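Local structure of capsid protein VP1 (Human polyomavirus 12, 6Y5Z) at residues V48-A51 / R52-R56; L152-P155 / K156-T159; S188-P191 / S192-E195. The protein builds the outer shell of the virus as disulfide-linked pentamers, which probably assemble into an icosahedral capsid of T=7 symmetry. All blocks are in the same frame, centred on the assembly; numbering follows the deposited sequence.

All three interactions are local turns in loops that project from the jelly-roll body of VP1. Interaction 1 lies in the long connection between strands 9-26 and 66-71, the BC loop of the family, whereas interactions 2 and 3 come from the connection between strands 124-131 and 197-204, the EF loop. None touches another: centres are about 19 Å apart for 1 and 2, about 17 Å for 2 and 3, and about 31 Å for 1 and 3. Interactions 1 and 3 both border a second subunit of the pentamer, but 2 touches no other chain. No receptor is bound; glycerol, probably from the crystallisation liquor, lies beside 1 and 2.

Interaction 1 (V48-A51 / R52-R56); sequences VATA and RETDR
Thr50 and Thr54 meet through their hydroxyls, OG1 to OG1 at 3.1 Å, in a hydrogen bond that either could donate. Their side chains cross at about a right angle. Near-identical first torsions (chi1 62° and 61°) place each OG1 between its own backbone N and carbonyl carbon, with the methyls directed away from the shared bond. Threonine suits both places, since its hydroxyl stays close to the main chain. A water joins the two residues again, accepting from Thr50 N and donating to Thr54 O at 2.9 Å. Next to this pair the chain turns: Thr54 N bonds to Ala51 O at 3.3 Å, coming from well above the carbonyl plane.

The second approach is van der Waals packing. Ala49 CB lies against Asp55, 3.7 Å from its CB and also close to its carboxylate; the short methyl of the alanine lets the two arms of the loop come this near. The acid is buried, and its OD1 bonds to His106 of a second subunit. Arg52 reaches across the same interface to Thr38 and Trp39 of that subunit, the latter through a cation-pi contact. The turn thus lies in the BC loop, between strands 9-26 and 66-71, with the EF-loop residues Val146 and Gln147 beside Asp55.

Interaction 2 (L152-P155 / K156-T159); sequences LIVP and KSVT
Val154 and Ser157 are joined by a reciprocal pair of hydrogen bonds. In the backbone bond, Ser157 N donates to Val154 O at 2.8 Å; in the side-chain bond, Val154 N points almost straight at Ser157 OG (3.2 Å, 168°). Serine suits this place because its hydroxyl, turned beside its own backbone N (chi1 -56°), curls back to the start of the turn.

The other backbone bonds converge on Pro155 O. Val158 N reaches it at 2.9 Å from above the carbonyl plane, while Thr159 N, at 3.0 Å, lies nearly along the C=O axis, so one oxygen satisfies two successive amides. Proline fits the position: its ring favours the turn's phi, and it has no N-H to place.

Van der Waals contacts complete the turn. Ile153 CG2 touches Ser157 CB at 3.9 Å, carbon to carbon, and the methyl Val158 CG2 lies against Pro155 O at 3.3 Å. The buried proline ring also rests on Gln141 and Thr186.

By accepting the N-H of the residue three before it, the serine hydroxyl closes the first turn from the side-chain side. Overall this is a run of overlapping tight turns, with proline second in the first, inside the long EF loop of the VP1 jelly roll.

Interaction 3 (S188-P191 / S192-E195); sequences SPDP and SRNE
Asp190 OD1 is gripped twice by one residue: Ser192 OG donates to it at 2.7 Å and Ser192 N at 3.0 Å, both from the same face of the carboxylate. The hydroxyl arrives on the syn side, 29° out of plane, and the amide from further above. With CG anti to the backbone N (chi1 -174°), the carboxylate extends forward beside its own carbonyl, where the chain bends round to meet it. The second oxygen, OD2, pairs with Lys173, a charge partner that probably keeps the buried acid ionised. Arg193 lies across OD2 with its aliphatic part, CG at 3.5 Å; its NE is 3.9 Å from OD2, a long contact of charges in which no N-H points at the oxygen.

The carbonyl of the aspartate also has two donors. Arg193 N bonds to Asp190 O at 3.3 Å, and Asn194 ND2 at 2.9 Å from the opposite face. Asn194 takes a left-handed backbone conformation, which asparagine tolerates well, and from it the amide reaches back over the turn. A water donates to Arg193 O at 2.7 Å and weakly to Pro191 O.

Outside the turn, Tyr265 of a second subunit packs on Pro191 and Ser192. The Ser192 N bond to OD1 makes an Asx turn, superposed on the type I beta turn closed by Arg193 N, with proline in its favoured second position, leading the EF loop out of strand 187-189 toward strand 197-204.

Interaction 1 (V48-A51 / R52-R56)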
# COMPACT_ATOMS: atom_id res chain seq x y z
N VAL D 48 9.78 -29.94 10.95
CA VAL D 48 8.41 -30.10 10.41
C VAL D 48 7.95 -31.52 10.69
O VAL D 48 8.74 -32.47 10.50
CB VAL D 48 8.41 -29.79 8.90
CG1 VAL D 48 7.06 -30.10 8.26
CG2 VAL D 48 8.83 -28.35 8.67
N ALA D 49 6.71 -31.65 11.15
CA ALA D 49 6.08 -32.94 11.52
C ALA D 49 6.03 -33.89 10.33
O ALA D 49 5.91 -33.43 9.17
CB ALA D 49 4.71 -32.70 12.07
N THR D 50 6.18 -35.18 10.62
CA THR D 50 6.14 -36.26 9.60
C THR D 50 4.70 -36.73 9.39
O THR D 50 4.46 -37.50 8.42
CB THR D 50 7.06 -37.43 10.01
OG1 THR D 50 6.55 -37.94 11.24
CG2 THR D 50 8.50 -37.01 10.14
N ALA D 51 3.78 -36.33 10.27
CA ALA D 51 2.35 -36.67 10.22
C ALA D 51 1.59 -35.71 11.13
O ALA D 51 2.22 -35.16 12.04
CB ALA D 51 2.16 -38.10 10.69
N ARG D 52 0.28 -35.56 10.93
CA ARG D 52 -0.54 -34.70 11.82
C ARG D 52 -0.54 -35.24 13.25
O ARG D 52 -0.61 -34.43 14.18
CB ARG D 52 -2.00 -34.65 11.37
CG ARG D 52 -2.34 -33.51 10.44
CD ARG D 52 -3.83 -33.46 10.20
NE ARG D 52 -4.54 -32.38 10.88
CZ ARG D 52 -5.81 -32.45 11.27
NH1 ARG D 52 -6.50 -33.56 11.10
NH2 ARG D 52 -6.40 -31.42 11.82
N GLU D 53 -0.42 -36.56 13.41
CA GLU D 53 -0.53 -37.24 14.72
C GLU D 53 0.82 -37.29 15.44
O GLU D 53 0.84 -37.74 16.58
CB GLU D 53 -1.03 -38.67 14.52
CG GLU D 53 -2.42 -38.75 13.95
CD GLU D 53 -2.59 -38.48 12.46
OE1 GLU D 53 -1.59 -38.53 11.68
OE2 GLU D 53 -3.76 -38.21 12.08
N THR D 54 1.92 -36.90 14.80
CA THR D 54 3.27 -36.92 15.41
C THR D 54 3.84 -35.51 15.51
O THR D 54 5.05 -35.35 15.52
CB THR D 54 4.22 -37.82 14.61
OG1 THR D 54 4.33 -37.29 13.28
CG2 THR D 54 3.74 -39.25 14.57
N ASP D 55 2.97 -34.51 15.56
CA ASP D 55 3.39 -33.09 15.53
C ASP D 55 3.71 -32.68 16.98
O ASP D 55 2.75 -32.45 17.74
CB ASP D 55 2.29 -32.26 14.88
CG ASP D 55 2.65 -30.81 14.65
OD1 ASP D 55 3.81 -30.43 14.86
OD2 ASP D 55 1.73 -30.10 14.22
N ARG D 56 5.00 -32.68 17.32
CA ARG D 56 5.50 -32.56 18.72
C ARG D 56 6.57 -31.48 18.74
O ARG D 56 7.75 -31.77 18.82
CB ARG D 56 6.06 -33.90 19.21
CG ARG D 56 5.01 -34.98 19.40
CD ARG D 56 5.60 -36.37 19.62
NE ARG D 56 4.49 -37.31 19.54
CZ ARG D 56 4.49 -38.50 18.94
NH1 ARG D 56 5.58 -38.98 18.35
NH2 ARG D 56 3.38 -39.22 18.94
O HOH W 1 7.03 -35.70 13.47

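Interaction 2 (L152-P155 / K156-T159)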
# COMPACT_ATOMS: atom_id res chain seq x y z
N LEU D 152 4.52 -25.03 29.09
CA LEU D 152 3.88 -23.90 28.34
C LEU D 152 2.46 -23.73 28.84
O LEU D 152 1.92 -24.65 29.49
CB LEU D 152 3.88 -24.19 26.84
CG LEU D 152 5.25 -24.41 26.20
CD1 LEU D 152 5.10 -24.54 24.70
CD2 LEU D 152 6.21 -23.27 26.54
N ILE D 153 1.83 -22.61 28.52
CA ILE D 153 0.36 -22.46 28.70
C ILE D 153 -0.24 -22.44 27.30
O ILE D 153 0.12 -21.52 26.51
CB ILE D 153 -0.04 -21.21 29.51
CG1 ILE D 153 0.72 -21.07 30.83
CG2 ILE D 153 -1.54 -21.23 29.72
CD1 ILE D 153 0.62 -22.27 31.75
N VAL D 154 -1.06 -23.44 27.00
CA VAL D 154 -1.73 -23.64 25.69
C VAL D 154 -3.19 -23.94 25.98
O VAL D 154 -3.56 -24.13 27.14
CB VAL D 154 -1.04 -24.77 24.89
CG1 VAL D 154 0.34 -24.36 24.45
CG2 VAL D 154 -0.97 -26.08 25.68
N PRO D 155 -4.09 -23.94 24.97
CA PRO D 155 -5.51 -24.20 25.21
C PRO D 155 -5.79 -25.45 26.06
O PRO D 155 -6.70 -25.40 26.88
CB PRO D 155 -6.08 -24.27 23.80
CG PRO D 155 -5.24 -23.24 23.07
CD PRO D 155 -3.84 -23.54 23.57
N LYS D 156 -5.01 -26.51 25.89
CA LYS D 156 -5.17 -27.76 26.69
C LYS D 156 -5.04 -27.43 28.19
O LYS D 156 -5.65 -28.16 29.01
CB LYS D 156 -4.13 -28.80 26.28
CG LYS D 156 -4.31 -30.15 26.96
CD LYS D 156 -3.20 -31.11 26.63
CE LYS D 156 -3.38 -32.43 27.35
NZ LYS D 156 -2.34 -33.40 26.93
N SER D 157 -4.29 -26.38 28.56
CA SER D 157 -4.09 -25.95 29.96
C SER D 157 -5.43 -25.51 30.58
O SER D 157 -5.51 -25.54 31.83
CB SER D 157 -3.08 -24.84 30.07
OG SER D 157 -1.84 -25.24 29.49
N VAL D 158 -6.42 -25.08 29.78
CA VAL D 158 -7.66 -24.42 30.28
C VAL D 158 -8.93 -25.14 29.84
O VAL D 158 -9.98 -24.87 30.43
CB VAL D 158 -7.72 -22.94 29.88
CG1 VAL D 158 -6.50 -22.19 30.39
CG2 VAL D 158 -7.91 -22.73 28.38
N THR D 159 -8.88 -26.03 28.85
CA THR D 159 -10.09 -26.69 28.32
C THR D 159 -9.72 -27.96 27.57
O THR D 159 -8.55 -28.22 27.35
CB THR D 159 -10.91 -25.70 27.47
OG1 THR D 159 -12.23 -26.21 27.31
CG2 THR D 159 -10.29 -25.46 26.10

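Interaction 3 (S188-P191 / S192-E195)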
# COMPACT_ATOMS: atom_id res chain seq x y z
N SER D 188 -4.76 -15.74 20.54
CA SER D 188 -5.11 -14.44 19.92
C SER D 188 -5.52 -13.50 21.03
O SER D 188 -6.14 -13.94 22.00
CB SER D 188 -6.26 -14.61 18.97
OG SER D 188 -5.93 -15.47 17.91
N PRO D 189 -5.31 -12.19 20.89
CA PRO D 189 -5.97 -11.24 21.78
C PRO D 189 -7.47 -11.43 21.65
O PRO D 189 -7.97 -11.63 20.53
CB PRO D 189 -5.52 -9.84 21.34
CG PRO D 189 -4.45 -10.08 20.31
CD PRO D 189 -4.48 -11.53 19.87
N ASP D 190 -8.17 -11.47 22.78
CA ASP D 190 -9.62 -11.79 22.82
C ASP D 190 -10.44 -10.51 22.61
O ASP D 190 -10.50 -9.64 23.50
CB ASP D 190 -9.97 -12.45 24.15
CG ASP D 190 -11.41 -12.92 24.21
OD1 ASP D 190 -12.18 -12.67 23.24
OD2 ASP D 190 -11.74 -13.56 25.21
N PRO D 191 -11.12 -10.33 21.46
CA PRO D 191 -11.86 -9.09 21.22
C PRO D 191 -13.17 -9.01 22.03
O PRO D 191 -13.77 -7.97 22.08
CB PRO D 191 -12.18 -9.15 19.72
CG PRO D 191 -12.25 -10.62 19.43
CD PRO D 191 -11.21 -11.27 20.32
N SER D 192 -13.58 -10.11 22.64
CA SER D 192 -14.80 -10.19 23.47
C SER D 192 -14.50 -9.78 24.91
O SER D 192 -15.47 -9.57 25.65
CB SER D 192 -15.42 -11.57 23.43
OG SER D 192 -14.71 -12.51 24.21
N ARG D 193 -13.23 -9.66 25.29
CA ARG D 193 -12.83 -9.14 26.62
C ARG D 193 -11.95 -7.91 26.40
O ARG D 193 -12.33 -7.05 25.54
CB ARG D 193 -12.23 -10.29 27.43
CG ARG D 193 -13.24 -11.42 27.56
CD ARG D 193 -12.72 -12.54 28.45
NE ARG D 193 -13.76 -13.54 28.59
CZ ARG D 193 -13.71 -14.56 29.45
NH1 ARG D 193 -12.66 -14.71 30.22
NH2 ARG D 193 -14.72 -15.41 29.52
N ASN D 194 -10.87 -7.76 27.16
CA ASN D 194 -9.92 -6.62 27.02
C ASN D 194 -10.67 -5.28 27.07
O ASN D 194 -10.28 -4.34 26.32
CB ASN D 194 -9.12 -6.78 25.73
CG ASN D 194 -8.08 -7.87 25.87
OD1 ASN D 194 -7.29 -7.86 26.83
ND2 ASN D 194 -8.11 -8.83 24.97
N GLU D 195 -11.65 -5.13 27.96
CA GLU D 195 -12.36 -3.83 28.12
C GLU D 195 -11.37 -2.77 28.63
O GLU D 195 -11.57 -1.57 28.33
CB GLU D 195 -13.55 -3.96 29.06
CG GLU D 195 -14.39 -2.69 29.11
O HOH W 2 -11.78 -5.59 23.38